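Local coordinates for regulatory protein of LacI family (Chloroflexus aggregans, PDB 3BBL), which probably regulates transcription as a DNA-binding member of the LacI family, its periplasmic-binding-protein-like domain likely sensing a small-molecule effector, at residues A[119-124]-A[152-157]; A[254-257]-A[262-265]. All coordinates share one frame; numbering follows the deposited sequence.

Interaction 1. Residues A[119-124]-A[152-157]; sequences YLIGRG and QTAQLP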
loop_
_atom_site.group_PDB
_atom_site.type_symbol
_atom_site.label_atom_id
_atom_site.label_comp_id
_atom_site.label_asym_id
_atom_site.label_seq_id
_atom_site.Cartn_x
_atom_site.Cartn_y
_atom_site.Cartn_z
ATOM N N TYR A 119 -0.308 -21.636 -17.902
ATOM C CA TYR A 119 0.735 -22.167 -17.039
ATOM C C TYR A 119 0.197 -23.348 -16.226
ATOM O O TYR A 119 0.838 -24.391 -16.133
ATOM C CB TYR A 119 1.257 -21.085 -16.092
ATOM C CG TYR A 119 2.347 -21.603 -15.186
ATOM C CD1 TYR A 119 3.664 -21.690 -15.626
ATOM C CD2 TYR A 119 2.046 -22.082 -13.915
ATOM C CE1 TYR A 119 4.655 -22.250 -14.822
ATOM C CE2 TYR A 119 3.025 -22.645 -13.105
ATOM C CZ TYR A 119 4.325 -22.727 -13.562
ATOM O OH TYR A 119 5.280 -23.302 -12.751
ATOM N N LEU A 120 -0.981 -23.180 -15.634
ATOM C CA LEU A 120 -1.573 -24.254 -14.853
ATOM C C LEU A 120 -1.826 -25.475 -15.751
ATOM O O LEU A 120 -1.518 -26.596 -15.379
ATOM C CB LEU A 120 -2.863 -23.773 -14.187
ATOM C CG LEU A 120 -2.630 -22.725 -13.094
ATOM C CD1 LEU A 120 -3.958 -22.110 -12.688
ATOM C CD2 LEU A 120 -1.932 -23.366 -11.892
ATOM N N ILE A 121 -2.361 -25.250 -16.943
ATOM C CA ILE A 121 -2.616 -26.354 -17.863
ATOM C C ILE A 121 -1.299 -27.051 -18.217
ATOM O O ILE A 121 -1.261 -28.270 -18.391
ATOM C CB ILE A 121 -3.296 -25.839 -19.151
ATOM C CG1 ILE A 121 -4.693 -25.327 -18.813
ATOM C CG2 ILE A 121 -3.340 -26.926 -20.200
ATOM C CD1 ILE A 121 -5.398 -24.681 -19.971
ATOM N N GLY A 122 -0.226 -26.263 -18.306
ATOM C CA GLY A 122 1.084 -26.802 -18.624
ATOM C C GLY A 122 1.635 -27.692 -17.526
ATOM O O GLY A 122 2.561 -28.469 -17.750
ATOM N N ARG A 123 1.080 -27.581 -16.327
ATOM C CA ARG A 123 1.532 -28.413 -15.232
ATOM C C ARG A 123 0.678 -29.680 -15.217
ATOM O O ARG A 123 0.983 -30.633 -14.501
ATOM C CB ARG A 123 1.403 -27.673 -13.887
ATOM C CG ARG A 123 2.198 -26.360 -13.763
ATOM C CD ARG A 123 3.562 -26.443 -14.439
ATOM N NE ARG A 123 4.290 -27.617 -13.989
ATOM C CZ ARG A 123 5.123 -28.322 -14.750
ATOM N NH1 ARG A 123 5.345 -27.974 -16.012
ATOM N NH2 ARG A 123 5.724 -29.385 -14.243
ATOM N N GLY A 124 -0.389 -29.683 -16.016
ATOM C CA GLY A 124 -1.271 -30.839 -16.075
ATOM C C GLY A 124 -2.629 -30.632 -15.416
ATOM O O GLY A 124 -3.445 -31.550 -15.386
ATOM N N GLN A 152 -10.907 -22.804 -23.170
ATOM C CA GLN A 152 -11.469 -23.147 -24.471
ATOM C C GLN A 152 -10.383 -23.681 -25.406
ATOM O O GLN A 152 -10.554 -24.702 -26.059
ATOM C CB GLN A 152 -12.122 -21.907 -25.086
ATOM C CG GLN A 152 -12.541 -22.064 -26.533
ATOM C CD GLN A 152 -13.811 -22.868 -26.689
ATOM O OE1 GLN A 152 -14.869 -22.469 -26.197
ATOM N NE2 GLN A 152 -13.717 -24.009 -27.378
ATOM N N THR A 153 -9.259 -22.979 -25.472
ATOM C CA THR A 153 -8.157 -23.398 -26.328
ATOM C C THR A 153 -7.625 -24.782 -25.956
ATOM O O THR A 153 -7.288 -25.574 -26.833
ATOM C CB THR A 153 -7.001 -22.376 -26.269
ATOM O OG1 THR A 153 -7.431 -21.148 -26.869
ATOM C CG2 THR A 153 -5.774 -22.891 -26.993
ATOM N N ALA A 154 -7.544 -25.084 -24.662
ATOM C CA ALA A 154 -7.045 -26.393 -24.241
ATOM C C ALA A 154 -8.161 -27.421 -24.287
ATOM O O ALA A 154 -7.947 -28.597 -24.022
ATOM C CB ALA A 154 -6.464 -26.311 -22.838
ATOM N N GLN A 155 -9.350 -26.953 -24.639
ATOM C CA GLN A 155 -10.538 -27.782 -24.724
ATOM C C GLN A 155 -10.855 -28.469 -23.404
ATOM O O GLN A 155 -11.094 -29.670 -23.347
ATOM C CB GLN A 155 -10.409 -28.827 -25.839
ATOM C CG GLN A 155 -11.730 -29.513 -26.139
ATOM C CD GLN A 155 -12.814 -28.513 -26.487
ATOM O OE1 GLN A 155 -12.764 -27.862 -27.536
ATOM N NE2 GLN A 155 -13.794 -28.372 -25.597
ATOM N N LEU A 156 -10.853 -27.693 -22.334
ATOM C CA LEU A 156 -11.178 -28.214 -21.018
ATOM C C LEU A 156 -12.572 -27.720 -20.666
ATOM O O LEU A 156 -13.006 -26.670 -21.139
ATOM C CB LEU A 156 -10.176 -27.717 -19.973
ATOM C CG LEU A 156 -8.762 -28.297 -20.052
ATOM C CD1 LEU A 156 -7.859 -27.586 -19.049
ATOM C CD2 LEU A 156 -8.816 -29.803 -19.778
ATOM N N PRO A 157 -13.297 -28.473 -19.833
ATOM C CA PRO A 157 -14.651 -28.081 -19.431
ATOM C C PRO A 157 -14.659 -26.711 -18.775
ATOM O O PRO A 157 -13.774 -26.387 -17.995
ATOM C CB PRO A 157 -15.039 -29.156 -18.430
ATOM C CG PRO A 157 -14.250 -30.340 -18.861
ATOM C CD PRO A 157 -12.911 -29.739 -19.190
#
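Two helix C-termini, each closed by a Schellman motif, meet where I121 of helix 109-123 faces A154 and L156 at the end of helix 138-153. I121 CD1 lies 3.5 Å from A154 CB. I121 and L156 meet tip to tip, with CG1 of I121 3.9 Å from CD1 of L156. CD1 of I121 is also 3.9 Å from CD1 of L156, which puts this terminal methyl against both partners at once. CG2 of I121 makes a longer approach to A154 CB, at 4.1 Å. In I121, CG1 is anti to the carbonyl carbon, beside the backbone N (chi1 -67°), and the extended chi2 carries CD1 on to its two partners. The contact is apolar throughout, with no hydrogen bond crossing it, and the CA atoms of I121 and A154 are 7.8 Å apart. In the fold, helix 138-153 is the crossover of a beta-alpha-beta unit joining the neighbouring parallel strands 128-132 and 163-165. I121 also touches I128 of strand 128-132, and L156 touches R126 in the loop leading into that strand, which places the contact beside the sheet. With an alanine here in place of I121, the A154 methyl and CD1 of L156 would probably lose the methyl they share, opening a gap between the two segments. One of the two bonds of each motif is G124 N to I121 O at 2.9 Å, and Q155 N to Q152 O at the same length. Both terminating residues have positive phi; at G124 it is 108°, where a beta carbon would collide with the carbonyl oxygen of R123, which explains the glycine. Q155 adopts its turn at phi 58° despite carrying a side chain, and directly after it L156 points back toward I121.

Interaction 2. Residues A[254-257]-A[262-265]; sequences LVAI and EPEQ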
loop_
_atom_site.group_PDB
_atom_site.type_symbol
_atom_site.label_atom_id
_atom_site.label_comp_id
_atom_site.label_asym_id
_atom_site.label_seq_id
_atom_site.Cartn_x
_atom_site.Cartn_y
_atom_site.Cartn_z
ATOM N N LEU A 254 -0.718 12.476 -22.074
ATOM C CA LEU A 254 -1.534 13.647 -21.789
ATOM C C LEU A 254 -0.762 14.936 -22.049
ATOM O O LEU A 254 -1.316 15.907 -22.556
ATOM C CB LEU A 254 -2.019 13.619 -20.338
ATOM C CG LEU A 254 -2.918 14.788 -19.936
ATOM C CD1 LEU A 254 -4.141 14.832 -20.848
ATOM C CD2 LEU A 254 -3.339 14.638 -18.486
ATOM N N VAL A 255 0.521 14.943 -21.704
ATOM C CA VAL A 255 1.346 16.125 -21.923
ATOM C C VAL A 255 1.426 16.423 -23.420
ATOM O O VAL A 255 1.414 17.582 -23.828
ATOM C CB VAL A 255 2.778 15.938 -21.355
ATOM C CG1 VAL A 255 3.671 17.084 -21.800
ATOM C CG2 VAL A 255 2.732 15.881 -19.832
ATOM N N ALA A 256 1.500 15.375 -24.233
ATOM C CA ALA A 256 1.564 15.545 -25.677
ATOM C C ALA A 256 0.244 16.115 -26.193
ATOM O O ALA A 256 0.236 16.986 -27.058
ATOM C CB ALA A 256 1.859 14.212 -26.350
ATOM N N ILE A 257 -0.869 15.629 -25.654
ATOM C CA ILE A 257 -2.184 16.100 -26.072
ATOM C C ILE A 257 -2.388 17.545 -25.646
ATOM O O ILE A 257 -2.889 18.371 -26.413
ATOM C CB ILE A 257 -3.308 15.245 -25.456
ATOM C CG1 ILE A 257 -3.191 13.803 -25.951
ATOM C CG2 ILE A 257 -4.666 15.820 -25.826
ATOM C CD1 ILE A 257 -4.197 12.858 -25.324
ATOM N N GLU A 262 -0.602 15.763 -30.319
ATOM C CA GLU A 262 -1.152 14.428 -30.082
ATOM C C GLU A 262 -0.663 13.380 -31.083
ATOM O O GLU A 262 -0.772 13.569 -32.297
ATOM C CB GLU A 262 -2.681 14.464 -30.128
ATOM C CG GLU A 262 -3.316 13.095 -29.926
ATOM C CD GLU A 262 -4.800 13.076 -30.240
ATOM O OE1 GLU A 262 -5.543 13.896 -29.656
ATOM O OE2 GLU A 262 -5.222 12.236 -31.067
ATOM N N PRO A 263 -0.113 12.260 -30.581
ATOM C CA PRO A 263 0.383 11.190 -31.453
ATOM C C PRO A 263 -0.792 10.451 -32.085
ATOM O O PRO A 263 -1.942 10.639 -31.674
ATOM C CB PRO A 263 1.173 10.297 -30.495
ATOM C CG PRO A 263 1.580 11.234 -29.398
ATOM C CD PRO A 263 0.319 12.032 -29.192
ATOM N N GLU A 264 -0.514 9.615 -33.081
ATOM C CA GLU A 264 -1.589 8.873 -33.724
ATOM C C GLU A 264 -1.911 7.656 -32.871
ATOM O O GLU A 264 -2.970 7.039 -33.017
ATOM C CB GLU A 264 -1.200 8.446 -35.143
ATOM C CG GLU A 264 -2.401 8.018 -35.978
ATOM C CD GLU A 264 -2.138 8.071 -37.471
ATOM O OE1 GLU A 264 -1.638 9.115 -37.947
ATOM O OE2 GLU A 264 -2.440 7.077 -38.169
ATOM N N GLN A 265 -0.990 7.322 -31.970
ATOM C CA GLN A 265 -1.193 6.196 -31.078
ATOM C C GLN A 265 -1.672 6.736 -29.734
ATOM O O GLN A 265 -0.871 7.033 -28.848
ATOM C CB GLN A 265 0.102 5.400 -30.914
ATOM C CG GLN A 265 -0.137 3.922 -30.625
ATOM C CD GLN A 265 -1.533 3.458 -31.040
ATOM O OE1 GLN A 265 -2.015 3.783 -32.125
ATOM N NE2 GLN A 265 -2.182 2.691 -30.174
#
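The puckered pyrrolidine ring of P263 meets A256 through its CD corner, at the ring's edge: A256 CB is 3.9 Å from P263 CD and 4.3 Å from P263 CG, and no side chain of 254-257 lies over either ring face. The flat group here is the carboxylate of E262, and it has no close partner in 254-257: I257 CD1 is 4.7 Å from E262 OE1. It is instead the aliphatic stem of E262 that packs, with CG 4.0 Å from CG1 of I257. These two side chains run alongside each other and point the same way. The torsions account for this: E262 holds CG anti to its backbone N (chi1 178°) and continues extended through CD, whereas in I257 CG1 sits beside the backbone N at chi1 -63°. The glutamate's CG lies against CG1 of the isoleucine, while its charged end extends beyond this contact. In the fold, this is the turn at the C-terminal end of helix 243-258, where the chain doubles back over the last helical turn before entering strand 267-275. The proximity of the backbones is the evidence: CA of I257 and CA of E262 are 4.5 Å apart. A256 O and E262 N stand at 3.6 Å without a hydrogen bond, and P263 N, being part of the ring, has no hydrogen to donate, so between these two segments the contact is van der Waals packing. The methyl of A256 is buried and also touches R261 in the same turn, while I257 reaches A103 in another loop. On the same helix, L254 and V255 bear on I7 of strand 6-9, which seats the helix on the sheet.

In the fold
Interaction 1 comes first along the chain and interaction 2 follows; their centres are 40 Å apart and their nearest atoms about 25 Å. Both belong to the periplasmic-binding-protein-like domain, but to opposite ends of its strand order. Interaction 1 joins helices 109-123 and 138-153 beside strand 128-132, next to the outermost strand 163-165; interaction 2 ends helix 243-258, which packs on strand 6-9, the neighbour of the outermost strand 40-43 at the other end. This separation fits the two-lobed architecture of LacI-family regulatory domains, each contact belonging to a different lobe and making local helix-end packing within it.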